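Local coordinates for protein pectate lyase (Paenibacillus sp. 0602, PDB 5GT5) that cleaves polygalacturonate, and probably partly methylated pectins, by endo-acting, probably calcium-dependent beta-elimination, as a secreted polysaccharide lyase of family 1, at residues E134-Y146 with Q207-Y221. The protein carries 1 engineered substitution. Numbering follows the deposited sequence.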
ATOM      1  N   GLU A 134      20.077 -13.221 -20.721  1.00  6.88           N
ATOM      2  CA  GLU A 134      19.957 -14.599 -21.211  1.00  6.72           C
ATOM      3  C   GLU A 134      18.624 -15.247 -20.858  1.00  7.44           C
ATOM      4  O   GLU A 134      18.546 -16.286 -20.192  1.00  7.77           O
ATOM      5  CB  GLU A 134      21.188 -15.434 -20.790  1.00  6.77           C
ATOM      6  CG  GLU A 134      22.481 -14.802 -21.300  1.00  8.24           C
ATOM      7  CD  GLU A 134      23.739 -15.649 -21.087  1.00  8.80           C
ATOM      8  OE1 GLU A 134      23.659 -16.807 -20.619  1.00 10.44           O
ATOM      9  OE2 GLU A 134      24.818 -15.090 -21.377  1.00 13.54           O
ATOM     10  N   LEU A 135      17.574 -14.565 -21.298  1.00  6.60           N
ATOM     11  CA  LEU A 135      16.195 -15.011 -21.114  1.00  7.14           C
ATOM     12  C   LEU A 135      15.407 -14.797 -22.412  1.00  5.35           C
ATOM     13  O   LEU A 135      14.180 -14.599 -22.375  1.00  6.29           O
ATOM     14  CB  LEU A 135      15.523 -14.288 -19.930  1.00  7.40           C
ATOM     15  CG  LEU A 135      14.267 -14.974 -19.364  1.00  7.40           C
ATOM     16  CD1 LEU A 135      14.593 -16.329 -18.728  1.00 11.99           C
ATOM     17  CD2 LEU A 135      13.600 -14.094 -18.336  1.00  9.61           C
ATOM     18  N   TRP A 136      16.100 -14.870 -23.555  1.00  6.69           N
ATOM     19  CA  TRP A 136      15.457 -14.786 -24.869  1.00  7.85           C
ATOM     20  C   TRP A 136      15.867 -15.986 -25.702  1.00  7.09           C
ATOM     21  O   TRP A 136      17.006 -16.444 -25.604  1.00  6.30           O
ATOM     22  CB  TRP A 136      15.842 -13.488 -25.600  1.00  5.86           C
ATOM     23  CG  TRP A 136      15.298 -13.396 -27.032  1.00  6.87           C
ATOM     24  CD1 TRP A 136      14.099 -12.857 -27.431  1.00  6.26           C
ATOM     25  CD2 TRP A 136      15.941 -13.881 -28.219  1.00  6.14           C
ATOM     26  NE1 TRP A 136      13.969 -12.969 -28.804  1.00  6.73           N
ATOM     27  CE2 TRP A 136      15.079 -13.594 -29.309  1.00  6.10           C
ATOM     28  CE3 TRP A 136      17.168 -14.532 -28.462  1.00  6.40           C
ATOM     29  CZ2 TRP A 136      15.410 -13.942 -30.620  1.00  5.32           C
ATOM     30  CZ3 TRP A 136      17.502 -14.864 -29.762  1.00  6.58           C
ATOM     31  CH2 TRP A 136      16.627 -14.589 -30.818  1.00  6.09           C
ATOM     32  N   GLU A 137      14.952 -16.491 -26.531  1.00  6.35           N
ATOM     33  CA  GLU A 137      15.283 -17.438 -27.603  1.00  7.97           C
ATOM     34  C   GLU A 137      14.355 -17.168 -28.764  1.00  7.14           C
ATOM     35  O   GLU A 137      13.354 -16.492 -28.617  1.00  6.78           O
ATOM     36  CB  GLU A 137      15.202 -18.893 -27.130  1.00  7.04           C
ATOM     37  CG  GLU A 137      13.769 -19.366 -26.852  1.00  7.10           C
ATOM     38  CD  GLU A 137      13.705 -20.854 -26.578  1.00  6.66           C
ATOM     39  OE1 GLU A 137      14.785 -21.483 -26.395  1.00  8.83           O
ATOM     40  OE2 GLU A 137      12.577 -21.390 -26.543  1.00  8.04           O
ATOM     41  N   TRP A 138      14.747 -17.664 -29.932  1.00  7.15           N
ATOM     42  CA  TRP A 138      13.974 -17.528 -31.160  1.00  6.10           C
ATOM     43  C   TRP A 138      12.639 -18.273 -31.065  1.00  8.26           C
ATOM     44  O   TRP A 138      12.552 -19.367 -30.506  1.00  8.12           O
ATOM     45  CB  TRP A 138      14.861 -18.079 -32.287  1.00  6.14           C
ATOM     46  CG  TRP A 138      14.223 -18.159 -33.659  1.00  5.95           C
ATOM     47  CD1 TRP A 138      13.599 -19.246 -34.206  1.00  7.10           C
ATOM     48  CD2 TRP A 138      14.188 -17.123 -34.661  1.00  6.07           C
ATOM     49  NE1 TRP A 138      13.183 -18.953 -35.488  1.00  6.52           N
ATOM     50  CE2 TRP A 138      13.534 -17.662 -35.793  1.00  7.20           C
ATOM     51  CE3 TRP A 138      14.664 -15.810 -34.713  1.00  8.01           C
ATOM     52  CZ2 TRP A 138      13.312 -16.921 -36.961  1.00  8.58           C
ATOM     53  CZ3 TRP A 138      14.470 -15.059 -35.898  1.00  7.62           C
ATOM     54  CH2 TRP A 138      13.785 -15.624 -37.001  1.00  8.64           C
ATOM     55  N   ASP A 139      11.603 -17.673 -31.633  1.00  6.43           N
ATOM     56  CA  ASP A 139      10.282 -18.291 -31.598  1.00  7.91           C
ATOM     57  C   ASP A 139       9.868 -18.959 -32.913  1.00  7.72           C
ATOM     58  O   ASP A 139       9.424 -18.272 -33.848  1.00  9.56           O
ATOM     59  CB  ASP A 139       9.234 -17.249 -31.245  1.00  9.34           C
ATOM     60  CG  ASP A 139       7.844 -17.782 -31.348  1.00  7.69           C
ATOM     61  OD1 ASP A 139       7.632 -19.016 -31.149  1.00  8.70           O
ATOM     62  OD2 ASP A 139       6.930 -16.968 -31.665  1.00  8.32           O
ATOM     63  N   GLU A 140       9.963 -20.289 -32.962  1.00  8.28           N
ATOM     64  CA  GLU A 140       9.307 -21.046 -34.019  1.00  6.93           C
ATOM     65  C   GLU A 140       7.862 -21.405 -33.680  1.00 10.04           C
ATOM     66  O   GLU A 140       6.978 -21.335 -34.566  1.00 11.13           O
ATOM     67  CB  GLU A 140      10.066 -22.325 -34.310  1.00  9.33           C
ATOM     68  CG  GLU A 140      11.409 -22.099 -34.995  1.00  9.08           C
ATOM     69  CD  GLU A 140      11.295 -21.775 -36.479  1.00  7.45           C
ATOM     70  OE1 GLU A 140      10.289 -22.190 -37.133  1.00 11.44           O
ATOM     71  OE2 GLU A 140      12.228 -21.108 -37.018  1.00  9.32           O
ATOM     72  N   SER A 141       7.606 -21.794 -32.430  1.00  9.61           N
ATOM     73  CA  SER A 141       6.308 -22.350 -32.042  1.00 11.08           C
ATOM     74  C   SER A 141       5.127 -21.455 -32.355  1.00 10.59           C
ATOM     75  O   SER A 141       4.080 -21.927 -32.848  1.00 12.96           O
ATOM     76  CB  SER A 141       6.330 -22.688 -30.545  1.00 13.33           C
ATOM     77  OG  SER A 141       5.110 -23.299 -30.163  1.00 20.19           O
ATOM     78  N   THR A 142       5.278 -20.160 -32.096  1.00  8.70           N
ATOM     79  CA  THR A 142       4.209 -19.214 -32.391  1.00 10.47           C
ATOM     80  C   THR A 142       4.548 -18.218 -33.497  1.00  9.39           C
ATOM     81  O   THR A 142       3.990 -17.116 -33.551  1.00  9.92           O
ATOM     82  CB  THR A 142       3.659 -18.523 -31.116  1.00 11.89           C
ATOM     83  OG1 THR A 142       4.710 -17.853 -30.400  1.00  9.35           O
ATOM     84  CG2 THR A 142       3.070 -19.554 -30.171  1.00 13.33           C
ATOM     85  N   LYS A 143       5.470 -18.642 -34.369  1.00  8.25           N
ATOM     86  CA  LYS A 143       5.642 -18.019 -35.690  1.00  9.98           C
ATOM     87  C   LYS A 143       5.964 -16.545 -35.610  1.00  8.93           C
ATOM     88  O   LYS A 143       5.545 -15.755 -36.454  1.00 10.00           O
ATOM     89  CB  LYS A 143       4.402 -18.270 -36.564  1.00 13.56           C
ATOM     90  CG  LYS A 143       4.171 -19.764 -36.857  1.00 13.42           C
ATOM     91  CD  LYS A 143       3.003 -19.987 -37.790  1.00 22.25           C
ATOM     92  CE  LYS A 143       2.633 -21.455 -37.832  1.00 33.32           C
ATOM     93  NZ  LYS A 143       3.760 -22.274 -38.328  1.00 44.51           N
ATOM     94  N   GLY A 144       6.749 -16.175 -34.606  1.00  7.54           N
ATOM     95  CA  GLY A 144       7.155 -14.805 -34.428  1.00  7.40           C
ATOM     96  C   GLY A 144       6.337 -14.001 -33.442  1.00  9.96           C
ATOM     97  O   GLY A 144       6.707 -12.857 -33.152  1.00 10.01           O
ATOM     98  N   ASP A 145       5.255 -14.587 -32.940  1.00  8.04           N
ATOM     99  CA  ASP A 145       4.404 -13.914 -31.956  1.00 10.90           C
ATOM    100  C   ASP A 145       4.944 -13.914 -30.521  1.00 10.28           C
ATOM    101  O   ASP A 145       4.481 -13.120 -29.714  1.00 12.07           O
ATOM    102  CB  ASP A 145       3.008 -14.523 -31.933  1.00  9.40           C
ATOM    103  CG  ASP A 145       2.235 -14.235 -33.188  1.00 18.77           C
ATOM    104  OD1 ASP A 145       2.656 -13.341 -33.954  1.00 21.58           O
ATOM    105  OD2 ASP A 145       1.218 -14.918 -33.385  1.00 21.46           O
ATOM    106  N   TYR A 146       5.912 -14.780 -30.204  1.00  6.73           N
ATOM    107  CA  TYR A 146       6.446 -14.895 -28.832  1.00  6.67           C
ATOM    108  C   TYR A 146       5.326 -15.095 -27.829  1.00  8.46           C
ATOM    109  O   TYR A 146       5.243 -14.371 -26.847  1.00 11.18           O
ATOM    110  CB  TYR A 146       7.344 -13.694 -28.476  1.00  8.09           C
ATOM    111  CG  TYR A 146       8.612 -13.793 -29.300  1.00  7.57           C
ATOM    112  CD1 TYR A 146       9.697 -14.532 -28.847  1.00  8.22           C
ATOM    113  CD2 TYR A 146       8.684 -13.226 -30.573  1.00 10.72           C
ATOM    114  CE1 TYR A 146      10.862 -14.679 -29.621  1.00  7.20           C
ATOM    115  CE2 TYR A 146       9.836 -13.377 -31.369  1.00  9.77           C
ATOM    116  CZ  TYR A 146      10.913 -14.101 -30.883  1.00  8.98           C
ATOM    117  OH  TYR A 146      12.043 -14.250 -31.659  1.00 12.35           O
ATOM    118  N   GLN A 207      22.251 -17.763 -31.136  1.00  7.74           N
ATOM    119  CA  GLN A 207      21.006 -18.418 -31.521  1.00  8.51           C
ATOM    120  C   GLN A 207      20.918 -18.596 -33.045  1.00  6.14           C
ATOM    121  O   GLN A 207      20.534 -19.658 -33.540  1.00  8.56           O
ATOM    122  CB  GLN A 207      19.822 -17.561 -31.030  1.00  6.95           C
ATOM    123  CG  GLN A 207      18.430 -17.981 -31.558  1.00  7.38           C
ATOM    124  CD  GLN A 207      17.985 -19.275 -30.942  1.00  8.12           C
ATOM    125  OE1 GLN A 207      17.264 -19.270 -29.946  1.00  7.61           O
ATOM    126  NE2 GLN A 207      18.443 -20.405 -31.500  1.00  8.61           N
ATOM    127  N   ILE A 208      21.232 -17.543 -33.788  1.00  5.87           N
ATOM    128  CA  ILE A 208      21.106 -17.614 -35.244  1.00  7.95           C
ATOM    129  C   ILE A 208      22.125 -18.607 -35.841  1.00  8.57           C
ATOM    130  O   ILE A 208      21.780 -19.377 -36.740  1.00  8.68           O
ATOM    131  CB  ILE A 208      21.184 -16.234 -35.903  1.00  5.98           C
ATOM    132  CG1 ILE A 208      19.789 -15.593 -36.005  1.00 12.51           C
ATOM    133  CG2 ILE A 208      21.629 -16.346 -37.353  1.00 11.23           C
ATOM    134  CD1 ILE A 208      19.087 -15.351 -34.686  1.00 12.81           C
ATOM    135  N   ASN A 209      23.344 -18.630 -35.307  1.00  9.60           N
ATOM    136  CA  ASN A 209      24.348 -19.578 -35.822  1.00 11.24           C
ATOM    137  C   ASN A 209      23.899 -21.024 -35.712  1.00 11.35           C
ATOM    138  O   ASN A 209      24.113 -21.835 -36.644  1.00 12.41           O
ATOM    139  CB  ASN A 209      25.684 -19.390 -35.099  1.00  9.12           C
ATOM    140  CG  ASN A 209      26.431 -18.177 -35.553  1.00  9.17           C
ATOM    141  OD1 ASN A 209      26.095 -17.545 -36.562  1.00 11.80           O
ATOM    142  ND2 ASN A 209      27.476 -17.827 -34.794  1.00 15.41           N
ATOM    143  N   GLU A 210      23.255 -21.366 -34.602  1.00  8.04           N
ATOM    144  CA  GLU A 210      22.742 -22.722 -34.420  1.00  9.74           C
ATOM    145  C   GLU A 210      21.758 -23.068 -35.533  1.00 14.45           C
ATOM    146  O   GLU A 210      21.805 -24.168 -36.110  1.00 11.45           O
ATOM    147  CB  GLU A 210      22.099 -22.868 -33.031  1.00 12.33           C
ATOM    148  CG  GLU A 210      21.487 -24.245 -32.711  1.00 14.53           C
ATOM    149  CD  GLU A 210      22.523 -25.351 -32.585  1.00 26.40           C
ATOM    150  OE1 GLU A 210      23.673 -25.066 -32.150  1.00 28.44           O
ATOM    151  OE2 GLU A 210      22.184 -26.509 -32.930  1.00 28.81           O
ATOM    152  N   MET A 211      20.871 -22.137 -35.856  1.00  9.59           N
ATOM    153  CA  MET A 211      19.853 -22.418 -36.862  1.00  8.83           C
ATOM    154  C   MET A 211      20.438 -22.442 -38.260  1.00  9.53           C
ATOM    155  O   MET A 211      19.989 -23.230 -39.093  1.00 10.57           O
ATOM    156  CB  MET A 211      18.708 -21.400 -36.747  1.00  8.49           C
ATOM    157  CG  MET A 211      18.027 -21.482 -35.368  1.00  7.29           C
ATOM    158  SD  MET A 211      16.525 -20.514 -35.258  1.00  9.84           S
ATOM    159  CE  MET A 211      17.177 -18.869 -35.405  1.00  9.30           C
ATOM    160  N   GLU A 212      21.413 -21.579 -38.523  1.00  8.75           N
ATOM    161  CA  GLU A 212      22.050 -21.517 -39.836  1.00  8.64           C
ATOM    162  C   GLU A 212      22.696 -22.851 -40.181  1.00 11.36           C
ATOM    163  O   GLU A 212      22.717 -23.236 -41.348  1.00 11.54           O
ATOM    164  CB  GLU A 212      23.041 -20.347 -39.896  1.00  8.62           C
ATOM    165  CG  GLU A 212      23.721 -20.151 -41.247  1.00 10.25           C
ATOM    166  CD  GLU A 212      22.798 -19.673 -42.343  1.00 12.91           C
ATOM    167  OE1 GLU A 212      21.656 -19.248 -42.063  1.00 11.36           O
ATOM    168  OE2 GLU A 212      23.232 -19.697 -43.517  1.00 13.75           O
ATOM    169  N   ALA A 213      23.181 -23.554 -39.169  1.00 12.92           N
ATOM    170  CA  ALA A 213      23.836 -24.851 -39.336  1.00 13.64           C
ATOM    171  C   ALA A 213      22.853 -26.005 -39.474  1.00 17.76           C
ATOM    172  O   ALA A 213      23.250 -27.131 -39.796  1.00 20.10           O
ATOM    173  CB  ALA A 213      24.777 -25.107 -38.156  1.00 13.67           C
ATOM    174  N   ASN A 214      21.576 -25.745 -39.213  1.00 12.86           N
ATOM    175  CA  ASN A 214      20.591 -26.804 -39.141  1.00 17.28           C
ATOM    176  C   ASN A 214      19.248 -26.272 -39.633  1.00 12.96           C
ATOM    177  O   ASN A 214      18.234 -26.415 -38.951  1.00 14.28           O
ATOM    178  CB  ASN A 214      20.440 -27.298 -37.684  1.00 16.91           C
ATOM    179  CG  ASN A 214      21.748 -27.841 -37.087  1.00 28.49           C
ATOM    180  OD1 ASN A 214      22.130 -28.986 -37.352  1.00 27.98           O
ATOM    181  ND2 ASN A 214      22.407 -27.037 -36.231  1.00 21.65           N
ATOM    182  N   LYS A 215      19.245 -25.650 -40.808  1.00 14.12           N
ATOM    183  CA  LYS A 215      18.080 -24.859 -41.226  1.00 13.24           C
ATOM    184  C   LYS A 215      16.746 -25.603 -41.290  1.00 11.86           C
ATOM    185  O   LYS A 215      15.696 -25.036 -40.953  1.00 12.79           O
ATOM    186  CB  LYS A 215      18.314 -24.163 -42.572  1.00 16.52           C
ATOM    187  CG  LYS A 215      19.238 -22.970 -42.511  1.00 16.97           C
ATOM    188  CD  LYS A 215      19.315 -22.303 -43.881  1.00 20.12           C
ATOM    189  CE  LYS A 215      20.649 -21.641 -44.116  1.00 22.21           C
ATOM    190  NZ  LYS A 215      21.756 -22.589 -44.309  1.00 27.79           N
ATOM    191  N   ALA A 216      16.766 -26.866 -41.708  1.00 18.60           N
ATOM    192  CA  ALA A 216      15.537 -27.631 -41.847  1.00 21.20           C
ATOM    193  C   ALA A 216      14.805 -27.807 -40.531  1.00 17.86           C
ATOM    194  O   ALA A 216      13.591 -28.025 -40.511  1.00 19.81           O
ATOM    195  CB  ALA A 216      15.837 -29.008 -42.449  1.00 26.10           C
ATOM    196  N   SER A 217      15.527 -27.680 -39.426  1.00 13.51           N
ATOM    197  CA  SER A 217      14.922 -27.893 -38.121  1.00 18.37           C
ATOM    198  C   SER A 217      14.183 -26.674 -37.614  1.00 15.40           C
ATOM    199  O   SER A 217      13.559 -26.721 -36.554  1.00 15.89           O
ATOM    200  CB  SER A 217      15.991 -28.265 -37.112  1.00 14.94           C
ATOM    201  OG  SER A 217      16.624 -29.479 -37.455  1.00 21.04           O
ATOM    202  N   TYR A 218      14.271 -25.579 -38.364  1.00 13.54           N
ATOM    203  CA  TYR A 218      13.669 -24.304 -37.953  1.00 10.31           C
ATOM    204  C   TYR A 218      12.914 -23.704 -39.121  1.00 10.00           C
ATOM    205  O   TYR A 218      13.455 -22.884 -39.869  1.00 10.55           O
ATOM    206  CB  TYR A 218      14.772 -23.363 -37.449  1.00 10.90           C
ATOM    207  CG  TYR A 218      15.610 -23.990 -36.354  1.00 10.78           C
ATOM    208  CD1 TYR A 218      15.221 -23.907 -35.018  1.00 12.74           C
ATOM    209  CD2 TYR A 218      16.786 -24.668 -36.661  1.00 12.30           C
ATOM    210  CE1 TYR A 218      15.981 -24.498 -34.023  1.00 13.60           C
ATOM    211  CE2 TYR A 218      17.543 -25.258 -35.675  1.00 13.06           C
ATOM    212  CZ  TYR A 218      17.138 -25.170 -34.365  1.00 13.60           C
ATOM    213  OH  TYR A 218      17.896 -25.755 -33.366  1.00 17.61           O
ATOM    214  N   PRO A 219      11.653 -24.113 -39.302  1.00  9.83           N
ATOM    215  CA  PRO A 219      10.927 -23.748 -40.535  1.00  9.47           C
ATOM    216  C   PRO A 219      10.776 -22.243 -40.800  1.00 10.19           C
ATOM    217  O   PRO A 219      10.928 -21.819 -41.958  1.00 11.78           O
ATOM    218  CB  PRO A 219       9.557 -24.395 -40.350  1.00 10.69           C
ATOM    219  CG  PRO A 219       9.758 -25.457 -39.295  1.00 14.64           C
ATOM    220  CD  PRO A 219      10.909 -25.052 -38.442  1.00 11.95           C
ATOM    221  N   MET A 220      10.502 -21.443 -39.770  1.00  7.97           N
ATOM    222  CA  MET A 220      10.405 -20.007 -39.990  1.00  7.56           C
ATOM    223  C   MET A 220      11.742 -19.404 -40.400  1.00  7.92           C
ATOM    224  O   MET A 220      11.806 -18.655 -41.369  1.00  7.88           O
ATOM    225  CB  MET A 220       9.883 -19.316 -38.725  1.00  8.68           C
ATOM    226  CG  MET A 220       9.784 -17.813 -38.899  1.00  6.59           C
ATOM    227  SD  MET A 220       9.125 -17.160 -37.366  1.00 12.39           S
ATOM    228  CE  MET A 220       9.376 -15.434 -37.637  1.00 12.63           C
ATOM    229  N   TYR A 221      12.787 -19.704 -39.637  1.00  6.59           N
ATOM    230  CA  TYR A 221      14.118 -19.238 -39.982  1.00  6.16           C
ATOM    231  C   TYR A 221      14.493 -19.660 -41.403  1.00  8.19           C
ATOM    232  O   TYR A 221      14.975 -18.838 -42.228  1.00  7.36           O
ATOM    233  CB  TYR A 221      15.138 -19.762 -38.960  1.00  7.52           C
ATOM    234  CG  TYR A 221      16.536 -19.277 -39.274  1.00  5.99           C
ATOM    235  CD1 TYR A 221      16.938 -17.999 -38.936  1.00  6.37           C
ATOM    236  CD2 TYR A 221      17.443 -20.094 -39.963  1.00  8.07           C
ATOM    237  CE1 TYR A 221      18.201 -17.523 -39.260  1.00  7.87           C
ATOM    238  CE2 TYR A 221      18.711 -19.642 -40.266  1.00  7.72           C
ATOM    239  CZ  TYR A 221      19.096 -18.363 -39.904  1.00  8.54           C
ATOM    240  OH  TYR A 221      20.338 -17.875 -40.232  1.00  9.05           O
TER
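By their CA atoms Glu137 comes nearest Gln207 and Glu140 nearest Met220 where the irregular loop 134-146 runs past the C-terminal half of helix 203-212 and the start of helix 219-225; the CA atoms of Glu140 and Met220 lie 6.2 Å apart. This loop follows strand 131-133 of the parallel beta-helix characteristic of family 1 pectate lyases, and the contact joins it to the helical excursion outside the coils. Gln207 OE1 accepts a hydrogen bond from Trp138 N (3.0 Å), with the donor above the plane of the side-chain amide carbonyl, while Gln207 NE2 is held by Thr82 O. With CG anti to the backbone N (chi1 175°), the Trp138 indole enters between the two helices. Met211 bends over the five-membered ring, CE 3.5 Å from its centroid in a CH-pi contact beside a Met-aromatic approach of SD. The Tyr221 ring presents its edge to the indole, planes at 85°, a T-shaped pair. Beyond the indole, Glu140 folds back at chi2 (-77°), and its carboxylate receives the first turn of helix 219-225: Met220 N meets the syn lone pair of OE1 at 2.7 Å, and Tyr221 N that of OE2. Trp138 NE1 also donates to Glu140 OE2 at 2.8 Å; the oxygen lies close to the indole plane, while the N-H reaches the carboxylate from above its plane.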